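Local atomic coordinates of DyP (Bjerkandera adusta, PDB entry 3VXJ), a protein that binds heme b and probably acts as a peroxidase that oxidises dyes and phenolic compounds, as other dye-decolorizing peroxidases do. Residues Leu85-Phe90 and Ser361-Gly366; Glu24-Phe29 and Val120-Ser125. All coordinates share one frame; numbering follows the deposited sequence.

Contact 1: Leu85-Phe90 and Ser361-Gly366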
# COMPACT_ATOMS: atom_id res chain seq x y z
N LEU A 85 -11.26 0.27 -20.12
CA LEU A 85 -10.26 1.16 -19.52
C LEU A 85 -8.81 0.82 -19.87
O LEU A 85 -7.92 1.60 -19.55
CB LEU A 85 -10.43 1.22 -18.00
CG LEU A 85 -11.55 2.11 -17.47
CD1 LEU A 85 -11.78 1.85 -16.00
CD2 LEU A 85 -11.20 3.58 -17.68
N GLY A 86 -8.59 -0.33 -20.51
CA GLY A 86 -7.27 -0.68 -21.04
C GLY A 86 -6.36 -1.45 -20.10
O GLY A 86 -5.22 -1.75 -20.47
N ASP A 87 -6.84 -1.78 -18.90
CA ASP A 87 -6.03 -2.55 -17.96
C ASP A 87 -6.35 -4.05 -18.06
O ASP A 87 -7.51 -4.42 -18.14
CB ASP A 87 -6.25 -2.05 -16.53
CG ASP A 87 -5.32 -2.72 -15.54
OD1 ASP A 87 -4.18 -2.24 -15.38
OD2 ASP A 87 -5.73 -3.74 -14.96
N ALA A 88 -5.31 -4.88 -18.02
CA ALA A 88 -5.48 -6.32 -18.19
C ALA A 88 -6.15 -7.02 -17.00
O ALA A 88 -6.81 -8.05 -17.17
CB ALA A 88 -4.14 -6.98 -18.49
N GLN A 89 -5.97 -6.48 -15.79
CA GLN A 89 -6.47 -7.14 -14.58
C GLN A 89 -7.78 -6.57 -14.04
O GLN A 89 -8.57 -7.30 -13.45
CB GLN A 89 -5.42 -7.11 -13.47
CG GLN A 89 -4.36 -8.17 -13.61
CD GLN A 89 -3.26 -7.77 -14.56
OE1 GLN A 89 -2.82 -6.62 -14.54
NE2 GLN A 89 -2.79 -8.70 -15.38
N PHE A 90 -8.00 -5.27 -14.22
CA PHE A 90 -9.19 -4.63 -13.69
C PHE A 90 -10.51 -5.34 -14.08
O PHE A 90 -11.36 -5.52 -13.21
CB PHE A 90 -9.19 -3.15 -14.10
CG PHE A 90 -10.41 -2.38 -13.66
CD1 PHE A 90 -10.57 -1.98 -12.33
CD2 PHE A 90 -11.37 -2.01 -14.60
CE1 PHE A 90 -11.68 -1.23 -11.94
CE2 PHE A 90 -12.48 -1.28 -14.23
CZ PHE A 90 -12.64 -0.88 -12.89
N SER A 361 -1.09 3.66 -12.72
CA SER A 361 -1.85 3.66 -13.96
C SER A 361 -2.04 2.25 -14.53
O SER A 361 -3.04 1.99 -15.20
CB SER A 361 -1.19 4.56 -15.00
OG SER A 361 0.09 4.04 -15.30
N ILE A 362 -1.07 1.36 -14.29
CA ILE A 362 -1.09 0.01 -14.86
C ILE A 362 -0.90 -0.94 -13.71
O ILE A 362 0.18 -1.01 -13.12
CB ILE A 362 0.02 -0.18 -15.93
CG1 ILE A 362 -0.20 0.77 -17.11
CG2 ILE A 362 0.05 -1.64 -16.44
CD1 ILE A 362 1.03 0.96 -18.01
N ILE A 363 -1.98 -1.63 -13.34
CA ILE A 363 -1.95 -2.54 -12.19
C ILE A 363 -0.79 -3.53 -12.33
O ILE A 363 -0.05 -3.77 -11.37
CB ILE A 363 -3.30 -3.26 -12.00
CG1 ILE A 363 -4.38 -2.25 -11.60
CG2 ILE A 363 -3.19 -4.37 -10.94
CD1 ILE A 363 -5.79 -2.83 -11.55
N GLY A 364 -0.62 -4.06 -13.53
CA GLY A 364 0.41 -5.06 -13.81
C GLY A 364 1.84 -4.58 -13.65
O GLY A 364 2.75 -5.39 -13.54
N ASN A 365 2.04 -3.26 -13.64
CA ASN A 365 3.36 -2.66 -13.50
C ASN A 365 3.67 -2.17 -12.08
O ASN A 365 4.82 -1.92 -11.77
CB ASN A 365 3.53 -1.49 -14.47
CG ASN A 365 3.71 -1.94 -15.89
OD1 ASN A 365 3.88 -3.14 -16.18
ND2 ASN A 365 3.69 -0.99 -16.80
N GLY A 366 2.64 -2.01 -11.26
CA GLY A 366 2.83 -1.46 -9.91
C GLY A 366 2.70 -2.57 -8.90
O GLY A 366 3.56 -3.45 -8.84
O HOH W 1 -2.45 -4.28 -15.64
O HOH W 2 -3.49 -0.55 -17.43

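Contact 2: Glu24-Phe29 and Val120-Ser125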
# COMPACT_ATOMS: atom_id res chain seq x y z
N GLU A 24 -9.42 6.05 8.98
CA GLU A 24 -9.94 5.93 7.63
C GLU A 24 -10.94 4.79 7.58
O GLU A 24 -10.76 3.78 8.27
CB GLU A 24 -8.80 5.69 6.63
CG GLU A 24 -9.20 5.81 5.16
CD GLU A 24 -8.03 5.60 4.23
OE1 GLU A 24 -6.91 5.28 4.69
OE2 GLU A 24 -8.23 5.73 3.00
N ARG A 25 -11.99 4.97 6.77
CA ARG A 25 -13.00 3.93 6.57
C ARG A 25 -13.20 3.69 5.09
O ARG A 25 -13.28 4.62 4.28
CB ARG A 25 -14.33 4.33 7.21
CG ARG A 25 -15.41 3.25 7.09
CD ARG A 25 -16.63 3.59 7.93
NE ARG A 25 -16.31 3.56 9.35
CZ ARG A 25 -17.08 4.06 10.31
NH1 ARG A 25 -18.23 4.65 10.00
NH2 ARG A 25 -16.69 3.98 11.58
N PHE A 26 -13.26 2.41 4.73
CA PHE A 26 -13.52 2.00 3.36
C PHE A 26 -14.92 1.42 3.35
O PHE A 26 -15.19 0.39 4.00
CB PHE A 26 -12.49 0.95 2.93
CG PHE A 26 -11.07 1.45 2.94
CD1 PHE A 26 -10.49 1.90 1.76
CD2 PHE A 26 -10.32 1.49 4.12
CE1 PHE A 26 -9.17 2.37 1.75
CE2 PHE A 26 -9.00 1.97 4.11
CZ PHE A 26 -8.44 2.41 2.93
N VAL A 27 -15.84 2.11 2.68
CA VAL A 27 -17.24 1.69 2.62
C VAL A 27 -17.46 1.05 1.25
O VAL A 27 -17.51 1.74 0.22
CB VAL A 27 -18.22 2.87 2.82
CG1 VAL A 27 -19.66 2.38 2.78
CG2 VAL A 27 -17.96 3.60 4.15
N PHE A 28 -17.55 -0.27 1.25
CA PHE A 28 -17.74 -1.04 0.03
C PHE A 28 -19.22 -1.18 -0.25
O PHE A 28 -20.00 -1.46 0.65
CB PHE A 28 -17.06 -2.42 0.14
CG PHE A 28 -15.58 -2.34 0.39
CD1 PHE A 28 -14.69 -2.19 -0.66
CD2 PHE A 28 -15.08 -2.35 1.69
CE1 PHE A 28 -13.32 -2.09 -0.43
CE2 PHE A 28 -13.72 -2.24 1.93
CZ PHE A 28 -12.84 -2.11 0.88
N PHE A 29 -19.61 -0.97 -1.50
CA PHE A 29 -21.03 -0.93 -1.83
C PHE A 29 -21.35 -1.62 -3.14
O PHE A 29 -20.48 -1.87 -3.99
CB PHE A 29 -21.55 0.52 -1.83
CG PHE A 29 -20.97 1.37 -2.93
CD1 PHE A 29 -21.62 1.47 -4.16
CD2 PHE A 29 -19.78 2.07 -2.75
CE1 PHE A 29 -21.09 2.23 -5.19
CE2 PHE A 29 -19.25 2.85 -3.77
CZ PHE A 29 -19.91 2.92 -5.00
N VAL A 120 -16.01 1.67 -3.78
CA VAL A 120 -15.59 1.98 -2.42
C VAL A 120 -15.54 3.50 -2.21
O VAL A 120 -14.97 4.23 -3.03
CB VAL A 120 -14.23 1.29 -2.08
CG1 VAL A 120 -13.09 1.74 -3.02
CG2 VAL A 120 -13.88 1.50 -0.61
N PHE A 121 -16.14 3.95 -1.11
CA PHE A 121 -15.92 5.30 -0.61
C PHE A 121 -14.79 5.21 0.40
O PHE A 121 -14.85 4.39 1.32
CB PHE A 121 -17.15 5.85 0.12
CG PHE A 121 -18.34 6.12 -0.75
CD1 PHE A 121 -18.57 7.39 -1.27
CD2 PHE A 121 -19.28 5.12 -0.99
CE1 PHE A 121 -19.69 7.65 -2.06
CE2 PHE A 121 -20.41 5.37 -1.77
CZ PHE A 121 -20.62 6.64 -2.31
N LEU A 122 -13.76 6.03 0.23
CA LEU A 122 -12.68 6.14 1.21
C LEU A 122 -12.91 7.42 1.98
O LEU A 122 -12.92 8.49 1.39
CB LEU A 122 -11.31 6.26 0.52
CG LEU A 122 -10.76 5.24 -0.46
CD1 LEU A 122 -11.41 5.38 -1.84
CD2 LEU A 122 -9.26 5.46 -0.56
N ILE A 123 -13.05 7.29 3.29
CA ILE A 123 -13.31 8.44 4.15
C ILE A 123 -12.15 8.58 5.12
O ILE A 123 -11.90 7.66 5.91
CB ILE A 123 -14.62 8.28 4.96
CG1 ILE A 123 -15.81 7.95 4.06
CG2 ILE A 123 -14.89 9.55 5.80
CD1 ILE A 123 -17.02 7.39 4.79
N GLY A 124 -11.44 9.70 5.06
CA GLY A 124 -10.32 9.96 5.97
C GLY A 124 -10.70 11.05 6.93
O GLY A 124 -11.19 12.09 6.52
N SER A 125 -10.52 10.80 8.23
CA SER A 125 -10.88 11.81 9.23
C SER A 125 -10.08 11.64 10.51
O SER A 125 -9.23 10.75 10.61
CB SER A 125 -12.39 11.79 9.50
OG SER A 125 -12.79 12.97 10.17

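Contact 1: Leu85-Phe90 and Ser361-Gly366
The side chain of Asp87 crosses that of Ile363 at about a right angle, Asp87 OD2 coming 3.5 Å from Ile363 CD1, while its other oxygen reaches the backbone. Asp87 OD1 accepts from Ile363 N at 3.1 Å, a bond bent to 149° at the hydrogen that arrives on the syn side, 21° out of the carboxylate plane. Chi1 near 180° (-174°) sends the carboxylate toward Ile363, from where Asp87 OD2 still meets its own loop as the acceptor of an Asx turn and Asx motif: Phe90 N comes in on the anti lone pair at 2.8 Å, and Gln89 N from above the plane at 2.9 Å. Two backbone N-H groups thus hold OD2, and Ile363 N and two waters hold OD1, which should fix the rotation of the group. The contact joins a loop of the N-terminal ferredoxin-like domain to the turn leading from strand 353-360 into helix 367-375 in the C-terminal one. One of the waters donates to Asp87 OD1 and Gln89 OE1 and accepts from Gly364 N, 2.8 Å away. On the apolar flank, Ile363 CD1 meets Phe90 CB at 4.3 Å, and Phe217 of strand 216-225 touches both Asp87 and Ile363.

Contact 2: Glu24-Phe29 and Val120-Ser125
Strands 24-29 and 120-125 run nearly antiparallel, their axes 4.5 Å apart at closest approach, with Arg25-Ile123 and Val27-Phe121 as the hydrogen-bonded pairs. Val27 N to Phe121 O, at 2.8 Å, is almost straight; in the return bond, Phe121 N stands 26° off the plane of the Val27 carbonyl. On the face that bears Phe26, Val120 CG2 fits between two rings. It sits over one face of Phe28, 3.9 Å from the ring centroid in a CH-pi contact, and near the plane of Phe26 at its edge, 3.8 Å from Phe26 CB. Leu122 follows along the strand, its CD2 3.9 Å from Phe26 CE1 and 3.7 Å from Glu24 OE2; the extended Glu24 chain runs beside it, pointing the same way. The other face carries Val27 CG2 against Ile123 CD1 at 4.0 Å. Helix 128-142 packs over it, and there Arg25 bonds through NE to Ser153 OG and through NH1 forms a salt bridge with Asp132, whereas Phe26 and Leu122 face strand 353-360. At the far end of its strand Phe29, with CG between its backbone N and carbonyl carbon (chi1 67°), swings its ring to Phe121, the CE2 atoms 3.4 Å apart and the planes inclined at 42°. These are the two central strands of a four-stranded antiparallel sheet, order 2-3-1-4, backed by helices: the ferredoxin-like fold of the DyP family.

In the fold
Both contacts bear on how the two halves of the chain fit together. Contact 2 lies wholly in the N-terminal half, yet its Phe26 and Leu122 rest on strand 353-360, the strand that leads directly into segment 361-366 of contact 1. Strand 216-225 also ties them together, Phe217 lying by contact 1 and Phe220 by the rings of Phe26 and Phe28. The centres of contact 1 and contact 2 are 22 Å apart and the nearest atoms of contact 1 and contact 2 about 10 Å, so they do not touch. Neither meets the heme: the side chain of Ile363 is about 10 Å from it and that of Phe26 about 13 Å, while Glu24 is about 10 Å from heme-binding Arg329, side chain to side chain.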